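Long-range contact in purine nucleosidase, (IunH-1) (Sulfolobus solfataricus, PDB 3T8J), which is a purine nucleosidase of the nucleosidase clan, with an alpha/beta fold that holds a sodium ion: residues A[8-19]-A[43-54]. Residues are numbered along the deposited sequence; the frame is centred on the assembly and turned at random.
Sequences CDTAEDDVLSLY and EVKNALWALEQV. With NA (sodium ion), chain B.
T10 holds segment 8-19 to segment 43-54 through two hydrogen bonds. Its OG1 donates to E43 O at 2.9 Å, from the face of that carbonyl opposite the one used by A47 N. N46 ND2 in turn donates to T10 O over 3.0 Å; the oxygen lies in the amide plane, while the donor stands above the carbonyl plane. The N46 side chain is also bonded to Q42. At the far end Y19 OH gives a 2.7 Å bond to A50 O, which sits at the ring edge.

Apolar packing fills the interval. V15 turns CG1 away from its own backbone nitrogen (chi1 174°), which carries the methyl to A50 CB and over one face of the Y19 ring; V54 CG1 makes a CH-pi contact on the opposite face, 4.2 Å from the centroid. L18 CD2 meets L51 CD2 at 3.9 Å.

E43 extends its carboxylate along D9, with OE2 3.2 Å from D9 CB. D9, also paired with N37, and D14 bind the sodium ion through OD2 and OD1; I121, S122 and a water complete the site. Both follow strand 3-8, in the loop and first helical turn.

Helical segments 12-19 and 43-53 are inclined by 35°. Helix 12-23 is the beta-alpha-beta crossover between adjacent parallel strands 3-8 and 27-33; helix 40-53 leads on toward strand 60-62. I33 touches T10, E43 and A47, and helix 209-227 flanks Y19 through M210.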
ATOM      1  N   CYS A   8      26.065 -14.982   7.052  1.00 20.05           N
ATOM      2  CA  CYS A   8      26.586 -14.899   5.676  1.00 20.48           C
ATOM      3  C   CYS A   8      25.630 -15.454   4.603  1.00 20.30           C
ATOM      4  O   CYS A   8      25.175 -16.602   4.695  1.00 20.69           O
ATOM      5  CB  CYS A   8      27.879 -15.724   5.571  1.00 21.46           C
ATOM      6  SG  CYS A   8      29.208 -15.147   6.600  1.00 23.87           S
ATOM      7  N   ASP A   9      25.388 -14.654   3.551  1.00 20.33           N
ATOM      8  CA  ASP A   9      24.869 -15.135   2.255  1.00 20.59           C
ATOM      9  C   ASP A   9      26.086 -15.267   1.345  1.00 21.65           C
ATOM     10  O   ASP A   9      26.337 -14.453   0.475  1.00 22.42           O
ATOM     11  CB  ASP A   9      23.749 -14.248   1.654  1.00 19.45           C
ATOM     12  CG  ASP A   9      24.132 -12.767   1.436  1.00 20.72           C
ATOM     13  OD1 ASP A   9      23.546 -12.136   0.522  1.00 20.16           O
ATOM     14  OD2 ASP A   9      24.948 -12.178   2.196  1.00 22.15           O
ATOM     15  N   THR A  10      26.883 -16.284   1.642  1.00 22.11           N
ATOM     16  CA  THR A  10      28.340 -16.220   1.456  1.00 22.73           C
ATOM     17  C   THR A  10      28.820 -15.944   0.037  1.00 23.18           C
ATOM     18  O   THR A  10      28.679 -16.795  -0.846  1.00 24.48           O
ATOM     19  CB  THR A  10      28.989 -17.553   1.878  1.00 22.41           C
ATOM     20  OG1 THR A  10      28.315 -18.119   3.027  1.00 22.95           O
ATOM     21  CG2 THR A  10      30.485 -17.349   2.168  1.00 24.41           C
ATOM     22  N   ALA A  11      29.400 -14.766  -0.166  1.00 23.33           N
ATOM     23  CA  ALA A  11      30.095 -14.398  -1.397  1.00 23.48           C
ATOM     24  C   ALA A  11      31.464 -13.786  -0.988  1.00 24.52           C
ATOM     25  O   ALA A  11      31.901 -13.907   0.181  1.00 23.77           O
ATOM     26  CB  ALA A  11      29.226 -13.420  -2.221  1.00 23.88           C
ATOM     27  N   GLU A  12      32.160 -13.141  -1.916  1.00 24.86           N
ATOM     28  CA  GLU A  12      33.532 -12.687  -1.671  1.00 24.97           C
ATOM     29  C   GLU A  12      33.745 -11.850  -0.396  1.00 25.55           C
ATOM     30  O   GLU A  12      34.643 -12.135   0.392  1.00 25.34           O
ATOM     31  CB  GLU A  12      34.099 -11.982  -2.919  1.00 26.85           C
ATOM     32  CG  GLU A  12      33.544 -10.554  -3.237  1.00 27.62           C
ATOM     33  CD  GLU A  12      32.033 -10.481  -3.425  1.00 28.26           C
ATOM     34  OE1 GLU A  12      31.565 -10.924  -4.512  1.00 30.92           O
ATOM     35  OE2 GLU A  12      31.325  -9.977  -2.504  1.00 28.39           O
ATOM     36  N   ASP A  13      32.885 -10.867  -0.173  1.00 24.76           N
ATOM     37  CA  ASP A  13      33.114  -9.944   0.937  1.00 24.88           C
ATOM     38  C   ASP A  13      32.733 -10.586   2.274  1.00 23.82           C
ATOM     39  O   ASP A  13      33.208 -10.125   3.336  1.00 24.36           O
ATOM     40  CB  ASP A  13      32.373  -8.611   0.730  1.00 24.75           C
ATOM     41  CG  ASP A  13      33.236  -7.391   1.052  1.00 27.05           C
ATOM     42  OD1 ASP A  13      34.450  -7.379   0.732  1.00 29.12           O
ATOM     43  OD2 ASP A  13      32.706  -6.407   1.592  1.00 26.64           O
ATOM     44  N   ASP A  14      31.907 -11.639   2.257  1.00 22.72           N
ATOM     45  CA  ASP A  14      31.619 -12.426   3.482  1.00 21.66           C
ATOM     46  C   ASP A  14      32.861 -13.222   3.878  1.00 22.04           C
ATOM     47  O   ASP A  14      33.221 -13.301   5.040  1.00 22.03           O
ATOM     48  CB  ASP A  14      30.443 -13.411   3.280  1.00 21.39           C
ATOM     49  CG  ASP A  14      29.165 -12.746   2.819  1.00 24.13           C
ATOM     50  OD1 ASP A  14      28.301 -12.473   3.696  1.00 25.20           O
ATOM     51  OD2 ASP A  14      29.006 -12.491   1.585  1.00 23.61           O
ATOM     52  N   VAL A  15      33.477 -13.894   2.891  1.00 22.75           N
ATOM     53  CA  VAL A  15      34.733 -14.612   3.130  1.00 23.83           C
ATOM     54  C   VAL A  15      35.801 -13.676   3.690  1.00 24.55           C
ATOM     55  O   VAL A  15      36.446 -13.984   4.720  1.00 24.81           O
ATOM     56  CB  VAL A  15      35.249 -15.314   1.855  1.00 24.93           C
ATOM     57  CG1 VAL A  15      36.674 -15.939   2.111  1.00 26.10           C
ATOM     58  CG2 VAL A  15      34.242 -16.391   1.437  1.00 26.12           C
ATOM     59  N   LEU A  16      35.976 -12.508   3.073  1.00 25.43           N
ATOM     60  CA  LEU A  16      36.989 -11.578   3.578  1.00 26.41           C
ATOM     61  C   LEU A  16      36.671 -11.047   4.986  1.00 25.98           C
ATOM     62  O   LEU A  16      37.574 -10.849   5.785  1.00 26.64           O
ATOM     63  CB  LEU A  16      37.209 -10.423   2.604  1.00 28.65           C
ATOM     64  CG  LEU A  16      38.573  -9.750   2.723  1.00 30.79           C
ATOM     65  CD1 LEU A  16      39.666 -10.631   2.094  1.00 33.45           C
ATOM     66  CD2 LEU A  16      38.575  -8.374   2.067  1.00 31.81           C
ATOM     67  N   SER A  17      35.392 -10.854   5.274  1.00 24.00           N
ATOM     68  CA  SER A  17      34.968 -10.402   6.619  1.00 23.35           C
ATOM     69  C   SER A  17      35.277 -11.475   7.699  1.00 23.45           C
ATOM     70  O   SER A  17      35.775 -11.143   8.801  1.00 23.97           O
ATOM     71  CB  SER A  17      33.474 -10.069   6.607  1.00 22.64           C
ATOM     72  OG  SER A  17      33.218  -8.917   5.813  1.00 23.32           O
ATOM     73  N   LEU A  18      34.958 -12.734   7.408  1.00 23.07           N
ATOM     74  CA  LEU A  18      35.306 -13.846   8.292  1.00 23.20           C
ATOM     75  C   LEU A  18      36.810 -13.803   8.565  1.00 24.14           C
ATOM     76  O   LEU A  18      37.268 -13.904   9.718  1.00 24.06           O
ATOM     77  CB  LEU A  18      34.905 -15.177   7.646  1.00 23.47           C
ATOM     78  CG  LEU A  18      35.380 -16.436   8.367  1.00 23.51           C
ATOM     79  CD1 LEU A  18      34.767 -16.600   9.750  1.00 25.94           C
ATOM     80  CD2 LEU A  18      35.081 -17.661   7.500  1.00 25.32           C
ATOM     81  N   TYR A  19      37.597 -13.668   7.496  1.00 24.83           N
ATOM     82  CA  TYR A  19      39.055 -13.654   7.633  1.00 27.02           C
ATOM     83  C   TYR A  19      39.557 -12.443   8.438  1.00 27.71           C
ATOM     84  O   TYR A  19      40.510 -12.573   9.205  1.00 29.10           O
ATOM     85  CB  TYR A  19      39.740 -13.755   6.279  1.00 27.63           C
ATOM     86  CG  TYR A  19      39.618 -15.090   5.574  1.00 28.41           C
ATOM     87  CD1 TYR A  19      39.057 -16.216   6.185  1.00 26.72           C
ATOM     88  CD2 TYR A  19      40.107 -15.247   4.297  1.00 30.60           C
ATOM     89  CE1 TYR A  19      38.985 -17.448   5.525  1.00 27.78           C
ATOM     90  CE2 TYR A  19      40.036 -16.477   3.632  1.00 31.69           C
ATOM     91  CZ  TYR A  19      39.486 -17.571   4.249  1.00 29.08           C
ATOM     92  OH  TYR A  19      39.428 -18.779   3.574  1.00 30.44           O
ATOM     93  N   GLU A  43      26.279 -21.337  -0.946  1.00 21.38           N
ATOM     94  CA  GLU A  43      26.686 -20.454   0.173  1.00 20.91           C
ATOM     95  C   GLU A  43      27.183 -21.247   1.368  1.00 21.63           C
ATOM     96  O   GLU A  43      28.167 -20.853   2.015  1.00 20.96           O
ATOM     97  CB  GLU A  43      25.523 -19.537   0.578  1.00 19.39           C
ATOM     98  CG  GLU A  43      25.118 -18.526  -0.455  1.00 19.42           C
ATOM     99  CD  GLU A  43      23.958 -17.659  -0.003  1.00 20.29           C
ATOM    100  OE1 GLU A  43      23.235 -18.090   0.939  1.00 21.01           O
ATOM    101  OE2 GLU A  43      23.783 -16.561  -0.566  1.00 20.51           O
ATOM    102  N   VAL A  44      26.512 -22.356   1.685  1.00 21.20           N
ATOM    103  CA  VAL A  44      26.949 -23.240   2.770  1.00 21.54           C
ATOM    104  C   VAL A  44      28.332 -23.833   2.478  1.00 22.64           C
ATOM    105  O   VAL A  44      29.251 -23.824   3.296  1.00 22.97           O
ATOM    106  CB  VAL A  44      25.912 -24.351   3.051  1.00 21.70           C
ATOM    107  CG1 VAL A  44      26.390 -25.299   4.140  1.00 23.75           C
ATOM    108  CG2 VAL A  44      24.526 -23.793   3.362  1.00 22.03           C
ATOM    109  N   LYS A  45      28.508 -24.346   1.254  1.00 22.91           N
ATOM    110  CA  LYS A  45      29.783 -24.905   0.860  1.00 24.14           C
ATOM    111  C   LYS A  45      30.915 -23.875   0.837  1.00 23.18           C
ATOM    112  O   LYS A  45      32.039 -24.176   1.232  1.00 24.82           O
ATOM    113  CB  LYS A  45      29.668 -25.619  -0.503  1.00 24.38           C
ATOM    114  CG  LYS A  45      28.649 -26.787  -0.541  1.00 25.42           C
ATOM    115  CD  LYS A  45      28.901 -27.888   0.454  1.00 27.95           C
ATOM    116  CE  LYS A  45      27.898 -29.062   0.308  1.00 30.42           C
ATOM    117  NZ  LYS A  45      28.096 -29.894  -0.942  1.00 33.10           N
ATOM    118  N   ASN A  46      30.594 -22.644   0.449  1.00 23.45           N
ATOM    119  CA  ASN A  46      31.580 -21.561   0.441  1.00 22.68           C
ATOM    120  C   ASN A  46      32.126 -21.307   1.845  1.00 22.67           C
ATOM    121  O   ASN A  46      33.334 -21.129   2.028  1.00 23.37           O
ATOM    122  CB  ASN A  46      30.980 -20.246  -0.084  1.00 21.81           C
ATOM    123  CG  ASN A  46      30.817 -20.198  -1.599  1.00 24.30           C
ATOM    124  OD1 ASN A  46      31.303 -21.059  -2.353  1.00 24.94           O
ATOM    125  ND2 ASN A  46      30.157 -19.136  -2.064  1.00 24.89           N
ATOM    126  N   ALA A  47      31.238 -21.300   2.826  1.00 22.39           N
ATOM    127  CA  ALA A  47      31.676 -21.035   4.190  1.00 21.84           C
ATOM    128  C   ALA A  47      32.567 -22.153   4.760  1.00 22.30           C
ATOM    129  O   ALA A  47      33.590 -21.898   5.390  1.00 23.24           O
ATOM    130  CB  ALA A  47      30.442 -20.788   5.099  1.00 20.46           C
ATOM    131  N   LEU A  48      32.169 -23.400   4.533  1.00 23.60           N
ATOM    132  CA  LEU A  48      32.935 -24.563   4.955  1.00 24.12           C
ATOM    133  C   LEU A  48      34.319 -24.593   4.310  1.00 25.32           C
ATOM    134  O   LEU A  48      35.324 -24.787   4.973  1.00 25.58           O
ATOM    135  CB  LEU A  48      32.168 -25.844   4.626  1.00 24.35           C
ATOM    136  CG  LEU A  48      30.874 -26.078   5.427  1.00 24.08           C
ATOM    137  CD1 LEU A  48      29.980 -27.061   4.667  1.00 26.30           C
ATOM    138  CD2 LEU A  48      31.153 -26.568   6.847  1.00 24.75           C
ATOM    139  N   TRP A  49      34.354 -24.367   2.997  1.00 25.35           N
ATOM    140  CA  TRP A  49      35.604 -24.266   2.276  1.00 27.13           C
ATOM    141  C   TRP A  49      36.480 -23.132   2.815  1.00 26.38           C
ATOM    142  O   TRP A  49      37.668 -23.330   3.006  1.00 27.48           O
ATOM    143  CB  TRP A  49      35.348 -24.076   0.782  1.00 27.91           C
ATOM    144  CG  TRP A  49      36.596 -23.923  -0.035  1.00 30.61           C
ATOM    145  CD1 TRP A  49      37.339 -24.923  -0.590  1.00 32.08           C
ATOM    146  CD2 TRP A  49      37.250 -22.702  -0.373  1.00 31.50           C
ATOM    147  NE1 TRP A  49      38.416 -24.401  -1.267  1.00 34.27           N
ATOM    148  CE2 TRP A  49      38.386 -23.041  -1.159  1.00 32.54           C
ATOM    149  CE3 TRP A  49      36.982 -21.359  -0.115  1.00 31.89           C
ATOM    150  CZ2 TRP A  49      39.258 -22.090  -1.643  1.00 35.89           C
ATOM    151  CZ3 TRP A  49      37.862 -20.400  -0.609  1.00 35.42           C
ATOM    152  CH2 TRP A  49      38.981 -20.780  -1.366  1.00 34.95           C
ATOM    153  N   ALA A  50      35.904 -21.961   3.068  1.00 25.77           N
ATOM    154  CA  ALA A  50      36.664 -20.828   3.597  1.00 24.87           C
ATOM    155  C   ALA A  50      37.349 -21.160   4.929  1.00 25.16           C
ATOM    156  O   ALA A  50      38.524 -20.839   5.129  1.00 25.82           O
ATOM    157  CB  ALA A  50      35.751 -19.606   3.754  1.00 24.75           C
ATOM    158  N   LEU A  51      36.625 -21.818   5.829  1.00 25.00           N
ATOM    159  CA  LEU A  51      37.186 -22.220   7.121  1.00 25.31           C
ATOM    160  C   LEU A  51      38.356 -23.185   6.957  1.00 26.91           C
ATOM    161  O   LEU A  51      39.337 -23.117   7.703  1.00 27.31           O
ATOM    162  CB  LEU A  51      36.092 -22.807   8.034  1.00 24.03           C
ATOM    163  CG  LEU A  51      35.072 -21.800   8.544  1.00 24.42           C
ATOM    164  CD1 LEU A  51      33.858 -22.560   9.074  1.00 23.85           C
ATOM    165  CD2 LEU A  51      35.660 -20.901   9.637  1.00 24.70           C
ATOM    166  N   GLU A  52      38.251 -24.108   6.000  1.00 26.90           N
ATOM    167  CA  GLU A  52      39.354 -25.043   5.709  1.00 28.83           C
ATOM    168  C   GLU A  52      40.666 -24.359   5.316  1.00 28.90           C
ATOM    169  O   GLU A  52      41.754 -24.855   5.671  1.00 31.11           O
ATOM    170  CB  GLU A  52      38.952 -26.075   4.634  1.00 29.64           C
ATOM    171  CG  GLU A  52      37.911 -27.071   5.118  1.00 29.17           C
ATOM    172  CD  GLU A  52      37.591 -28.201   4.121  1.00 32.45           C
ATOM    173  OE1 GLU A  52      38.000 -28.142   2.931  1.00 33.19           O
ATOM    174  OE2 GLU A  52      36.922 -29.164   4.571  1.00 33.93           O
ATOM    175  N   GLN A  53      40.584 -23.226   4.621  1.00 28.77           N
ATOM    176  CA  GLN A  53      41.802 -22.548   4.144  1.00 30.24           C
ATOM    177  C   GLN A  53      42.611 -21.950   5.281  1.00 30.41           C
ATOM    178  O   GLN A  53      43.802 -21.671   5.116  1.00 32.35           O
ATOM    179  CB  GLN A  53      41.501 -21.475   3.085  1.00 30.70           C
ATOM    180  CG  GLN A  53      40.575 -21.931   1.935  1.00 31.51           C
ATOM    181  CD  GLN A  53      40.945 -23.283   1.366  1.00 32.42           C
ATOM    182  OE1 GLN A  53      42.058 -23.491   0.869  1.00 37.52           O
ATOM    183  NE2 GLN A  53      40.031 -24.248   1.490  1.00 34.82           N
ATOM    184  N   VAL A  54      41.939 -21.743   6.416  1.00 29.64           N
ATOM    185  CA  VAL A  54      42.580 -21.181   7.609  1.00 30.77           C
ATOM    186  C   VAL A  54      42.563 -22.148   8.798  1.00 30.98           C
ATOM    187  O   VAL A  54      42.728 -21.740   9.954  1.00 30.72           O
ATOM    188  CB  VAL A  54      41.956 -19.816   7.977  1.00 30.06           C
ATOM    189  CG1 VAL A  54      42.259 -18.788   6.883  1.00 32.42           C
ATOM    190  CG2 VAL A  54      40.442 -19.908   8.237  1.00 29.96           C
TER
HETATM  191 NA    NA B 401      26.520 -11.055   3.408  1.00 24.44          NA
HETATM  192  O   HOH W   1      27.449 -10.197   1.422  1.00 21.68           O